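Local coordinates for thiol-activated cytolysin (Desulfobulbus propionicus, PDB 6NAL), which probably forms large pores in target membranes, as cholesterol-dependent cytolysins and their relatives do, by assembling into oligomeric rings whose beta-hairpins insert into the lipid bilayer, at residues Val70-Pro73 and Gly74-Leu77; Ala79-Asp82 and Leu83-Gly86; Ala279-Glu282 and Lys283-Gln286; Ser308-Asp311 and Val312-Ile315. All coordinates share one frame; numbering follows the deposited sequence.

Contact 1: Val70-Pro73 and Gly74-Leu77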
ATOM      1  N   VAL A  70     -18.534 -27.541  35.708  1.00 43.40           N
ATOM      2  CA  VAL A  70     -17.144 -27.821  36.059  1.00 46.58           C
ATOM      3  C   VAL A  70     -16.287 -26.564  36.129  1.00 42.61           C
ATOM      4  O   VAL A  70     -15.118 -26.638  36.551  1.00 34.61           O
ATOM      5  CB  VAL A  70     -16.554 -28.831  35.055  1.00 48.71           C
ATOM      6  CG1 VAL A  70     -15.077 -28.781  34.993  1.00 54.94           C
ATOM      7  CG2 VAL A  70     -17.066 -30.215  35.429  1.00 48.56           C
ATOM      8  N   THR A  71     -16.844 -25.403  35.807  1.00 36.29           N
ATOM      9  CA  THR A  71     -16.039 -24.200  35.755  1.00 37.52           C
ATOM     10  C   THR A  71     -16.664 -23.106  36.576  1.00 34.63           C
ATOM     11  O   THR A  71     -16.671 -21.931  36.186  1.00 38.50           O
ATOM     12  CB  THR A  71     -15.869 -23.688  34.332  1.00 38.71           C
ATOM     13  OG1 THR A  71     -17.161 -23.496  33.764  1.00 42.53           O
ATOM     14  CG2 THR A  71     -15.145 -24.624  33.487  1.00 31.96           C
ATOM     15  N   TYR A  72     -17.243 -23.472  37.663  1.00 34.14           N
ATOM     16  CA  TYR A  72     -17.858 -22.539  38.595  1.00 29.25           C
ATOM     17  C   TYR A  72     -16.816 -22.008  39.567  1.00 31.20           C
ATOM     18  O   TYR A  72     -15.730 -22.597  39.757  1.00 33.12           O
ATOM     19  CB  TYR A  72     -19.009 -23.228  39.365  1.00 39.11           C
ATOM     20  CG  TYR A  72     -18.546 -24.499  40.082  1.00 35.85           C
ATOM     21  CD1 TYR A  72     -18.508 -25.722  39.416  1.00 35.95           C
ATOM     22  CD2 TYR A  72     -18.086 -24.464  41.393  1.00 38.03           C
ATOM     23  CE1 TYR A  72     -18.057 -26.895  40.051  1.00 40.90           C
ATOM     24  CE2 TYR A  72     -17.610 -25.610  42.012  1.00 39.46           C
ATOM     25  CZ  TYR A  72     -17.605 -26.818  41.325  1.00 38.27           C
ATOM     26  OH  TYR A  72     -17.169 -27.965  41.899  1.00 40.11           O
ATOM     27  N   PRO A  73     -17.122 -20.898  40.218  1.00 27.41           N
ATOM     28  CA  PRO A  73     -16.144 -20.307  41.127  1.00 29.41           C
ATOM     29  C   PRO A  73     -15.800 -21.291  42.227  1.00 33.26           C
ATOM     30  O   PRO A  73     -16.683 -21.841  42.882  1.00 34.57           O
ATOM     31  CB  PRO A  73     -16.857 -19.055  41.675  1.00 29.69           C
ATOM     32  CG  PRO A  73     -17.907 -18.759  40.695  1.00 28.93           C
ATOM     33  CD  PRO A  73     -18.288 -20.034  39.975  1.00 24.03           C
ATOM     34  N   GLY A  74     -14.506 -21.485  42.450  1.00 36.83           N
ATOM     35  CA  GLY A  74     -14.043 -22.436  43.425  1.00 33.47           C
ATOM     36  C   GLY A  74     -13.950 -23.862  42.938  1.00 36.22           C
ATOM     37  O   GLY A  74     -13.607 -24.753  43.736  1.00 36.45           O
ATOM     38  N   ALA A  75     -14.250 -24.124  41.669  1.00 36.34           N
ATOM     39  CA  ALA A  75     -13.980 -25.469  41.148  1.00 40.44           C
ATOM     40  C   ALA A  75     -12.478 -25.718  41.126  1.00 41.12           C
ATOM     41  O   ALA A  75     -11.667 -24.784  41.230  1.00 37.95           O
ATOM     42  CB  ALA A  75     -14.553 -25.655  39.738  1.00 34.59           C
ATOM     43  N   LEU A  76     -12.104 -26.998  41.017  1.00 41.29           N
ATOM     44  CA  LEU A  76     -10.721 -27.396  40.783  1.00 38.71           C
ATOM     45  C   LEU A  76     -10.627 -28.143  39.462  1.00 39.67           C
ATOM     46  O   LEU A  76     -11.565 -28.839  39.050  1.00 37.40           O
ATOM     47  CB  LEU A  76     -10.208 -28.261  41.884  1.00 44.95           C
ATOM     48  CG  LEU A  76     -10.036 -27.560  43.227  1.00 42.56           C
ATOM     49  CD1 LEU A  76      -9.583 -28.693  44.189  1.00 42.47           C
ATOM     50  CD2 LEU A  76      -9.055 -26.447  43.212  1.00 40.35           C
ATOM     51  N   LEU A  77      -9.502 -27.970  38.783  1.00 33.49           N
ATOM     52  CA  LEU A  77      -9.321 -28.559  37.467  1.00 39.06           C
ATOM     53  C   LEU A  77      -7.914 -29.099  37.393  1.00 35.59           C
ATOM     54  O   LEU A  77      -7.052 -28.649  38.152  1.00 33.64           O
ATOM     55  CB  LEU A  77      -9.500 -27.533  36.347  1.00 37.19           C
ATOM     56  CG  LEU A  77     -10.846 -26.851  36.244  1.00 39.71           C
ATOM     57  CD1 LEU A  77     -10.706 -25.622  35.331  1.00 36.69           C
ATOM     58  CD2 LEU A  77     -11.891 -27.881  35.712  1.00 34.02           C
TER
HETATM   59  O   HOH W   1     -14.399 -28.847  38.247  1.00 35.62           O
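Ala75 lays its methyl on the Tyr72 ring: CB of Ala75 stands 3.6 Å from the ring centroid, only 12° off the ring normal, a CH-pi contact over the middle of the face. The same residue closes the backbone, its N donating to Tyr72 O at 2.9 Å. Tyr72 can fold its ring back over the turn because CG sits between the backbone N and the carbonyl carbon (chi1 56°). Further along, Val70 CG1 meets Leu77 CD2 at 3.4 Å, tighter than usual for two methyls. This is a type II beta turn from Tyr72 to Ala75, with Gly74 at its third position, where the positive phi of 84° suits glycine; the turn leads into strand 76-78. Beside it a water donates to Val70 O and to Leu76 O, 2.9 Å from each, and joins the two arms where no direct backbone bond does. In the next shell, the Tyr72 hydroxyl is bonded to Pro116 O and Thr71 OG1 to Tyr67 O. Backbone bonds from Gly74 and Ala75 to Val235 and from Leu77 to Leu233 hold the outgoing arm against strand 232-250, while Val121 of helix 118-133 packs on Tyr72 and Pro73.

Contact 2: Ala79-Asp82 and Leu83-Gly86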
ATOM      1  N   ALA A  79      -4.779 -28.849  34.951  1.00 41.08           N
ATOM      2  CA  ALA A  79      -4.329 -28.035  33.826  1.00 43.20           C
ATOM      3  C   ALA A  79      -3.987 -28.938  32.651  1.00 48.00           C
ATOM      4  O   ALA A  79      -3.405 -30.024  32.812  1.00 47.41           O
ATOM      5  CB  ALA A  79      -3.127 -27.191  34.236  1.00 43.15           C
ATOM      6  N   SER A  80      -4.360 -28.494  31.466  1.00 48.09           N
ATOM      7  CA  SER A  80      -4.295 -29.340  30.285  1.00 51.00           C
ATOM      8  C   SER A  80      -4.547 -28.460  29.077  1.00 52.89           C
ATOM      9  O   SER A  80      -5.400 -27.559  29.135  1.00 45.79           O
ATOM     10  CB  SER A  80      -5.344 -30.447  30.354  1.00 41.43           C
ATOM     11  OG  SER A  80      -5.439 -31.048  29.102  1.00 52.07           O
ATOM     12  N   ASN A  81      -3.842 -28.736  27.979  1.00 41.19           N
ATOM     13  CA  ASN A  81      -4.137 -28.010  26.759  1.00 49.32           C
ATOM     14  C   ASN A  81      -5.597 -28.141  26.378  1.00 53.37           C
ATOM     15  O   ASN A  81      -6.148 -27.256  25.723  1.00 48.28           O
ATOM     16  CB  ASN A  81      -3.260 -28.491  25.629  1.00 52.13           C
ATOM     17  CG  ASN A  81      -1.880 -28.003  25.775  1.00 50.12           C
ATOM     18  OD1 ASN A  81      -1.652 -26.835  26.107  1.00 48.52           O
ATOM     19  ND2 ASN A  81      -0.928 -28.886  25.557  1.00 57.62           N
ATOM     20  N   ASP A  82      -6.253 -29.227  26.769  1.00 47.22           N
ATOM     21  CA  ASP A  82      -7.654 -29.377  26.379  1.00 48.12           C
ATOM     22  C   ASP A  82      -8.588 -28.383  27.099  1.00 52.89           C
ATOM     23  O   ASP A  82      -9.702 -28.132  26.615  1.00 45.96           O
ATOM     24  CB  ASP A  82      -8.015 -30.852  26.565  1.00 54.25           C
ATOM     25  CG  ASP A  82      -7.097 -31.792  25.689  1.00 71.44           C
ATOM     26  OD1 ASP A  82      -5.941 -32.083  26.088  1.00 72.32           O
ATOM     27  OD2 ASP A  82      -7.509 -32.218  24.587  1.00 68.02           O
ATOM     28  N   LEU A  83      -8.129 -27.725  28.168  1.00 37.86           N
ATOM     29  CA  LEU A  83      -8.854 -26.573  28.690  1.00 45.26           C
ATOM     30  C   LEU A  83      -8.945 -25.435  27.644  1.00 45.84           C
ATOM     31  O   LEU A  83     -10.024 -24.857  27.431  1.00 42.27           O
ATOM     32  CB  LEU A  83      -8.167 -26.150  29.997  1.00 41.92           C
ATOM     33  CG  LEU A  83      -8.752 -24.970  30.760  1.00 46.32           C
ATOM     34  CD1 LEU A  83      -8.480 -25.130  32.225  1.00 45.73           C
ATOM     35  CD2 LEU A  83      -8.176 -23.656  30.280  1.00 43.03           C
ATOM     36  N   LEU A  84      -7.855 -25.141  26.931  1.00 42.84           N
ATOM     37  CA  LEU A  84      -7.904 -24.053  25.941  1.00 45.39           C
ATOM     38  C   LEU A  84      -8.861 -24.376  24.801  1.00 48.19           C
ATOM     39  O   LEU A  84      -9.454 -23.462  24.215  1.00 47.09           O
ATOM     40  CB  LEU A  84      -6.506 -23.769  25.384  1.00 32.06           C
ATOM     41  CG  LEU A  84      -5.455 -23.520  26.472  1.00 44.53           C
ATOM     42  CD1 LEU A  84      -4.106 -23.183  25.876  1.00 47.27           C
ATOM     43  CD2 LEU A  84      -5.863 -22.440  27.487  1.00 42.94           C
ATOM     44  N   ASP A  85      -9.016 -25.663  24.468  1.00 48.07           N
ATOM     45  CA  ASP A  85      -9.909 -26.137  23.408  1.00 46.30           C
ATOM     46  C   ASP A  85     -11.356 -26.324  23.872  1.00 49.44           C
ATOM     47  O   ASP A  85     -12.141 -26.977  23.166  1.00 48.52           O
ATOM     48  CB  ASP A  85      -9.410 -27.490  22.834  1.00 54.05           C
ATOM     49  CG  ASP A  85      -7.889 -27.489  22.473  1.00 62.80           C
ATOM     50  OD1 ASP A  85      -7.401 -26.471  21.922  1.00 71.90           O
ATOM     51  OD2 ASP A  85      -7.187 -28.510  22.724  1.00 61.36           O
ATOM     52  N   GLY A  86     -11.710 -25.857  25.070  1.00 48.25           N
ATOM     53  CA  GLY A  86     -13.095 -25.961  25.514  1.00 41.57           C
ATOM     54  C   GLY A  86     -13.516 -27.241  26.202  1.00 48.89           C
ATOM     55  O   GLY A  86     -14.739 -27.484  26.318  1.00 39.13           O
TER
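Asp82 and Asp85 both turn CG beside the backbone N (chi1 -59° and -49°), which brings the two carboxylates to the same outer side of the turn. Asp82 OD2 and Asp85 OD2 lie 4.2 Å apart, with the carboxylate planes almost perpendicular at 88°. Asp85 OD2 also comes within 3.4 Å of Asn81 O, two acceptors with no hydrogen between them.

The short helix 81-84 is started by Ser80 as N-cap: its OG accepts from Asp82 N at 3.1 Å. The backbone of Ser80 serves as well, its O taking the N-H of Leu83 at 2.9 Å, and Leu83 CB rests against that same oxygen at 3.2 Å. Leu84 N to Asn81 O is a weak bond. At the other end Gly86, with positive phi, is the C-prime residue of a Schellman motif, and its N reaches back to Leu83 O at 3.1 Å. Leu83 packs on Leu233 of strand 232-250 and on Met22, Leu84 on Ile61, and Asn81 OD1 accepts from Val23 N.

The polar and apolar sides are thus divided, leucines inward and aspartates outward. With both Asp82 and Asp85 exposed, solvent can probably screen their mutual repulsion, though their closeness might raise the proton affinity of one or the other.

Contact 3: Ala279-Glu282 and Lys283-Gln286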
ATOM      1  N   ALA A 279     -25.514   1.870  -5.435  1.00 84.61           N
ATOM      2  CA  ALA A 279     -24.735   0.641  -5.603  1.00 81.36           C
ATOM      3  C   ALA A 279     -24.323   0.033  -4.265  1.00 81.69           C
ATOM      4  O   ALA A 279     -24.002  -1.163  -4.211  1.00 79.49           O
ATOM      5  CB  ALA A 279     -23.478   0.882  -6.432  1.00 64.08           C
ATOM      6  N   LEU A 280     -24.278   0.846  -3.200  1.00 77.81           N
ATOM      7  CA  LEU A 280     -24.167   0.303  -1.857  1.00 75.87           C
ATOM      8  C   LEU A 280     -25.196  -0.801  -1.643  1.00 78.53           C
ATOM      9  O   LEU A 280     -24.872  -1.862  -1.105  1.00 77.07           O
ATOM     10  CB  LEU A 280     -24.328   1.418  -0.823  1.00 75.01           C
ATOM     11  CG  LEU A 280     -23.938   1.069   0.614  1.00 69.11           C
ATOM     12  CD1 LEU A 280     -22.592   0.374   0.733  1.00 77.64           C
ATOM     13  CD2 LEU A 280     -23.930   2.319   1.499  1.00 66.09           C
ATOM     14  N   LYS A 281     -26.425  -0.604  -2.123  1.00 77.77           N
ATOM     15  CA  LYS A 281     -27.465  -1.587  -1.857  1.00 74.27           C
ATOM     16  C   LYS A 281     -27.189  -2.911  -2.563  1.00 77.72           C
ATOM     17  O   LYS A 281     -27.357  -3.976  -1.963  1.00 79.01           O
ATOM     18  CB  LYS A 281     -28.826  -1.024  -2.248  1.00 73.14           C
ATOM     19  CG  LYS A 281     -29.501  -0.185  -1.144  1.00 91.15           C
ATOM     20  CD  LYS A 281     -29.029   1.299  -1.200  1.00 96.36           C
ATOM     21  CE  LYS A 281     -29.794   2.219  -0.223  1.00104.48           C
ATOM     22  NZ  LYS A 281     -28.965   3.354   0.308  1.00 96.14           N
ATOM     23  N   GLU A 282     -26.737  -2.891  -3.819  1.00 83.64           N
ATOM     24  CA  GLU A 282     -26.443  -4.177  -4.455  1.00 75.92           C
ATOM     25  C   GLU A 282     -25.264  -4.873  -3.781  1.00 80.93           C
ATOM     26  O   GLU A 282     -25.175  -6.106  -3.814  1.00 74.57           O
ATOM     27  CB  GLU A 282     -26.181  -4.010  -5.943  1.00 84.77           C
ATOM     28  CG  GLU A 282     -25.886  -5.316  -6.663  1.00 95.38           C
ATOM     29  CD  GLU A 282     -24.384  -5.500  -6.859  1.00100.28           C
ATOM     30  OE1 GLU A 282     -23.640  -4.565  -6.483  1.00102.11           O
ATOM     31  OE2 GLU A 282     -23.938  -6.556  -7.379  1.00 92.64           O
ATOM     32  N   LYS A 283     -24.368  -4.119  -3.132  1.00 82.02           N
ATOM     33  CA  LYS A 283     -23.408  -4.743  -2.227  1.00 78.40           C
ATOM     34  C   LYS A 283     -24.135  -5.379  -1.051  1.00 67.99           C
ATOM     35  O   LYS A 283     -24.064  -6.592  -0.848  1.00 59.26           O
ATOM     36  CB  LYS A 283     -22.398  -3.716  -1.718  1.00 73.27           C
ATOM     37  CG  LYS A 283     -21.367  -3.254  -2.719  1.00 78.72           C
ATOM     38  CD  LYS A 283     -20.302  -2.347  -2.081  1.00 74.64           C
ATOM     39  CE  LYS A 283     -19.285  -1.877  -3.138  1.00 79.51           C
ATOM     40  NZ  LYS A 283     -19.843  -0.884  -4.116  1.00 76.70           N
ATOM     41  N   LEU A 284     -24.869  -4.557  -0.284  1.00 61.13           N
ATOM     42  CA  LEU A 284     -25.634  -5.030   0.871  1.00 66.62           C
ATOM     43  C   LEU A 284     -26.469  -6.261   0.566  1.00 67.84           C
ATOM     44  O   LEU A 284     -26.568  -7.177   1.393  1.00 67.27           O
ATOM     45  CB  LEU A 284     -26.575  -3.943   1.359  1.00 60.21           C
ATOM     46  CG  LEU A 284     -25.848  -2.667   1.710  1.00 65.09           C
ATOM     47  CD1 LEU A 284     -26.818  -1.498   1.801  1.00 73.70           C
ATOM     48  CD2 LEU A 284     -25.126  -2.863   3.001  1.00 59.13           C
ATOM     49  N   SER A 285     -27.099  -6.294  -0.607  1.00 67.13           N
ATOM     50  CA  SER A 285     -27.940  -7.427  -0.970  1.00 64.57           C
ATOM     51  C   SER A 285     -27.149  -8.715  -1.012  1.00 59.07           C
ATOM     52  O   SER A 285     -27.734  -9.796  -0.973  1.00 63.47           O
ATOM     53  CB  SER A 285     -28.575  -7.174  -2.333  1.00 68.74           C
ATOM     54  OG  SER A 285     -27.566  -6.999  -3.321  1.00 73.51           O
ATOM     55  N   GLN A 286     -25.834  -8.622  -1.118  1.00 67.83           N
ATOM     56  CA  GLN A 286     -24.973  -9.784  -1.207  1.00 61.53           C
ATOM     57  C   GLN A 286     -24.464 -10.228   0.145  1.00 48.86           C
ATOM     58  O   GLN A 286     -23.614 -11.113   0.203  1.00 53.27           O
ATOM     59  CB  GLN A 286     -23.778  -9.470  -2.114  1.00 65.46           C
ATOM     60  CG  GLN A 286     -24.103  -9.503  -3.606  1.00 78.63           C
ATOM     61  CD  GLN A 286     -23.016  -8.877  -4.440  1.00 76.60           C
ATOM     62  OE1 GLN A 286     -23.167  -7.744  -4.866  1.00 72.97           O
ATOM     63  NE2 GLN A 286     -21.918  -9.606  -4.686  1.00 77.95           N
TER
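A single short alpha-helix on the protein surface, helix 279-284, supplies this local contact, in which each residue of one turn meets residues three or four places on. It lies in the connection between strands 232-250 and 287-294 of the large antiparallel sheet, and probably belongs to one of the helical bundles that, in cholesterol-dependent cytolysins, unfold into membrane-spanning hairpins. Three successive main-chain bonds define it: Lys283 N to Ala279 O, Leu284 N to Leu280 O and Ser285 N to Lys281 O. The middle one is nearly straight and 2.8 Å long.

Leu280 meets the buried Leu284 side chain to side chain, CG of Leu280 lying 4.0 Å from CD1 of Leu284. The Lys281 chain runs alongside Leu284 in the same direction and brings its CG 4.2 Å from that methyl. Bends at chi2 and chi4 let Lys281 fold back toward the preceding chain, where NZ bonds to the carbonyls of Asp273, Ala274 and Ser277.

At the C-terminal end Ser285 turns OG back over the helix (chi1 60°) and donates it to Glu282 O at 2.6 Å, approaching from above the carbonyl plane, 41° out of it. Gln286 N continues the turn with a bond to Lys283 O at 2.7 Å.

Leu280, Lys283 and Leu284 lie against Thr260 of helix 254-264, with Glu256 also beside Lys283. Asn307 donates to Lys281 O and touches Leu284 and Ser285, while Gln286 O accepts from Ser250 just where the chain enters strand 287-294.

Contact 4: Ser308-Asp311 and Val312-Ile315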
ATOM      1  N   SER A 308     -33.555  -4.377   3.614  1.00 64.01           N
ATOM      2  CA  SER A 308     -34.804  -4.116   4.322  1.00 62.66           C
ATOM      3  C   SER A 308     -34.601  -3.202   5.521  1.00 65.98           C
ATOM      4  O   SER A 308     -33.894  -3.551   6.472  1.00 70.09           O
ATOM      5  CB  SER A 308     -35.393  -5.454   4.768  1.00 68.79           C
ATOM      6  OG  SER A 308     -36.155  -5.321   5.956  1.00 73.04           O
HETATM    7  N   MSE A 309     -35.254  -2.052   5.490  1.00 63.60           N
HETATM    8  CA  MSE A 309     -35.333  -1.207   6.668  1.00 69.61           C
HETATM    9  C   MSE A 309     -35.918  -1.904   7.914  1.00 65.64           C
HETATM   10  O   MSE A 309     -35.676  -1.485   9.039  1.00 66.83           O
HETATM   11  CB  MSE A 309     -36.198   0.033   6.388  1.00 72.02           C
HETATM   12  CG  MSE A 309     -35.785   0.883   5.218  1.00 90.15           C
HETATM   13 SE   MSE A 309     -36.978   2.422   4.985  0.45107.63          SE
HETATM   14  CE  MSE A 309     -38.071   2.306   6.632  1.00 88.10           C
ATOM     15  N   ASP A 310     -36.742  -2.927   7.739  1.00 62.35           N
ATOM     16  CA  ASP A 310     -37.377  -3.544   8.904  1.00 68.18           C
ATOM     17  C   ASP A 310     -36.567  -4.682   9.484  1.00 55.86           C
ATOM     18  O   ASP A 310     -36.815  -5.057  10.631  1.00 50.95           O
ATOM     19  CB  ASP A 310     -38.802  -3.998   8.539  1.00 73.82           C
ATOM     20  CG  ASP A 310     -39.790  -2.800   8.535  1.00 81.97           C
ATOM     21  OD1 ASP A 310     -40.797  -2.877   7.782  1.00 79.00           O
ATOM     22  OD2 ASP A 310     -39.525  -1.781   9.267  1.00 92.54           O
ATOM     23  N   ASP A 311     -35.645  -5.267   8.703  1.00 70.03           N
ATOM     24  CA  ASP A 311     -34.616  -6.133   9.269  1.00 57.38           C
ATOM     25  C   ASP A 311     -33.585  -5.312  10.056  1.00 52.35           C
ATOM     26  O   ASP A 311     -33.177  -5.702  11.161  1.00 47.49           O
ATOM     27  CB  ASP A 311     -33.949  -6.942   8.147  1.00 65.61           C
ATOM     28  CG  ASP A 311     -34.734  -8.205   7.762  1.00 71.49           C
ATOM     29  OD1 ASP A 311     -35.873  -8.405   8.258  1.00 78.23           O
ATOM     30  OD2 ASP A 311     -34.199  -8.998   6.946  1.00 63.29           O
ATOM     31  N   VAL A 312     -33.186  -4.152   9.523  1.00 48.56           N
ATOM     32  CA  VAL A 312     -32.241  -3.277  10.220  1.00 48.88           C
ATOM     33  C   VAL A 312     -32.803  -2.854  11.577  1.00 48.99           C
ATOM     34  O   VAL A 312     -32.123  -2.918  12.612  1.00 45.43           O
ATOM     35  CB  VAL A 312     -31.909  -2.052   9.336  1.00 54.09           C
ATOM     36  CG1 VAL A 312     -30.863  -1.170  10.006  1.00 42.55           C
ATOM     37  CG2 VAL A 312     -31.434  -2.490   7.945  1.00 54.77           C
ATOM     38  N   GLN A 313     -34.045  -2.396  11.603  1.00 46.19           N
ATOM     39  CA  GLN A 313     -34.610  -2.023  12.890  1.00 48.24           C
ATOM     40  C   GLN A 313     -34.849  -3.248  13.797  1.00 45.79           C
ATOM     41  O   GLN A 313     -34.755  -3.152  15.032  1.00 43.95           O
ATOM     42  CB  GLN A 313     -35.881  -1.204  12.637  1.00 52.25           C
ATOM     43  CG  GLN A 313     -36.669  -0.887  13.915  1.00 57.34           C
ATOM     44  CD  GLN A 313     -38.074  -0.337  13.640  1.00 68.67           C
ATOM     45  OE1 GLN A 313     -39.034  -0.858  14.210  1.00 65.17           O
ATOM     46  NE2 GLN A 313     -38.206   0.664  12.728  1.00 61.80           N
ATOM     47  N   LYS A 314     -35.139  -4.424  13.241  1.00 50.11           N
ATOM     48  CA  LYS A 314     -35.181  -5.575  14.134  1.00 49.08           C
ATOM     49  C   LYS A 314     -33.806  -5.852  14.739  1.00 41.93           C
ATOM     50  O   LYS A 314     -33.710  -6.301  15.882  1.00 50.61           O
ATOM     51  CB  LYS A 314     -35.696  -6.834  13.428  1.00 55.57           C
ATOM     52  CG  LYS A 314     -35.766  -8.040  14.421  1.00 53.85           C
ATOM     53  CD  LYS A 314     -36.824  -9.096  14.098  1.00 60.21           C
ATOM     54  CE  LYS A 314     -36.436  -9.950  12.897  1.00 66.06           C
ATOM     55  NZ  LYS A 314     -37.629 -10.248  12.015  1.00 67.96           N
ATOM     56  N   ILE A 315     -32.724  -5.599  14.009  1.00 42.64           N
ATOM     57  CA  ILE A 315     -31.401  -5.890  14.573  1.00 43.87           C
ATOM     58  C   ILE A 315     -31.070  -4.913  15.685  1.00 41.49           C
ATOM     59  O   ILE A 315     -30.600  -5.299  16.765  1.00 56.81           O
ATOM     60  CB  ILE A 315     -30.321  -5.889  13.477  1.00 40.60           C
ATOM     61  CG1 ILE A 315     -30.518  -7.124  12.597  1.00 40.06           C
ATOM     62  CG2 ILE A 315     -28.977  -5.884  14.128  1.00 49.54           C
ATOM     63  CD1 ILE A 315     -29.610  -7.246  11.480  1.00 47.99           C
TER
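Ser308 and Val312 meet where helix 309-320 begins, just after strand 299-305, Ser308 O receiving the N-H of Val312 at 3.2 Å. Three more main-chain bonds follow in the i to i+4 pattern: Gln313 N to Met309 O, Lys314 N to Asp310 O and Ile315 N to Asp311 O.

Capping is done by the Ser308 side chain. Its OG accepts from Asp311 N at 2.8 Å and, more weakly, from Asp310 N at 3.0 Å, so one hydroxyl oxygen serves two N-H groups of the first turn.

Side-chain carbons also make van der Waals contact with main-chain carbonyl oxygens. Val312 has CG1 anti to its backbone N (chi1 -177°), which places CG2 beside that N, and the CG2 methyl presses on Ser308 O at 3.1 Å; Ile315 likewise sets CG1 3.3 Å from Asp311 O. The apolar packing is on the buried side: both residues lie on Leu270, and Ile315 seats the helix on strand 287-294 through Val289 and Ile291.

Asp311 OD2 accepts from Ser305 N, tying the first turn to the preceding strand, and Asp311 OD1 stands 4.5 Å from Lys314 NZ, beyond salt-bridge range. Asp310 and Asp311 in the first turn would probably interact favourably with the helix dipole, and the lysine three residues on may add a mild attraction to Asp311.

Overall arrangement
The four contacts fall into two pairs. Contacts 1 and 2 follow one another along the chain, the turn leading through strand 76-78 into helix 81-84; their centres are about 14 Å apart, and they touch where Leu77 CD1 lies 3.9 Å from Leu83 CD1. Contact 3 comes before and contact 4 after the strand pair 287-294 and 299-305 along the chain; their centres are about 15 Å apart and their nearest atoms about 7 Å apart. Centres of contacts 1 and 3 are about 48 Å apart. Strand 232-250 relates the pairs, bonding to strand 76-78 and also to 287-294. A tetraethylene glycol, probably from crystallisation, lies near Gln313 of contact 4.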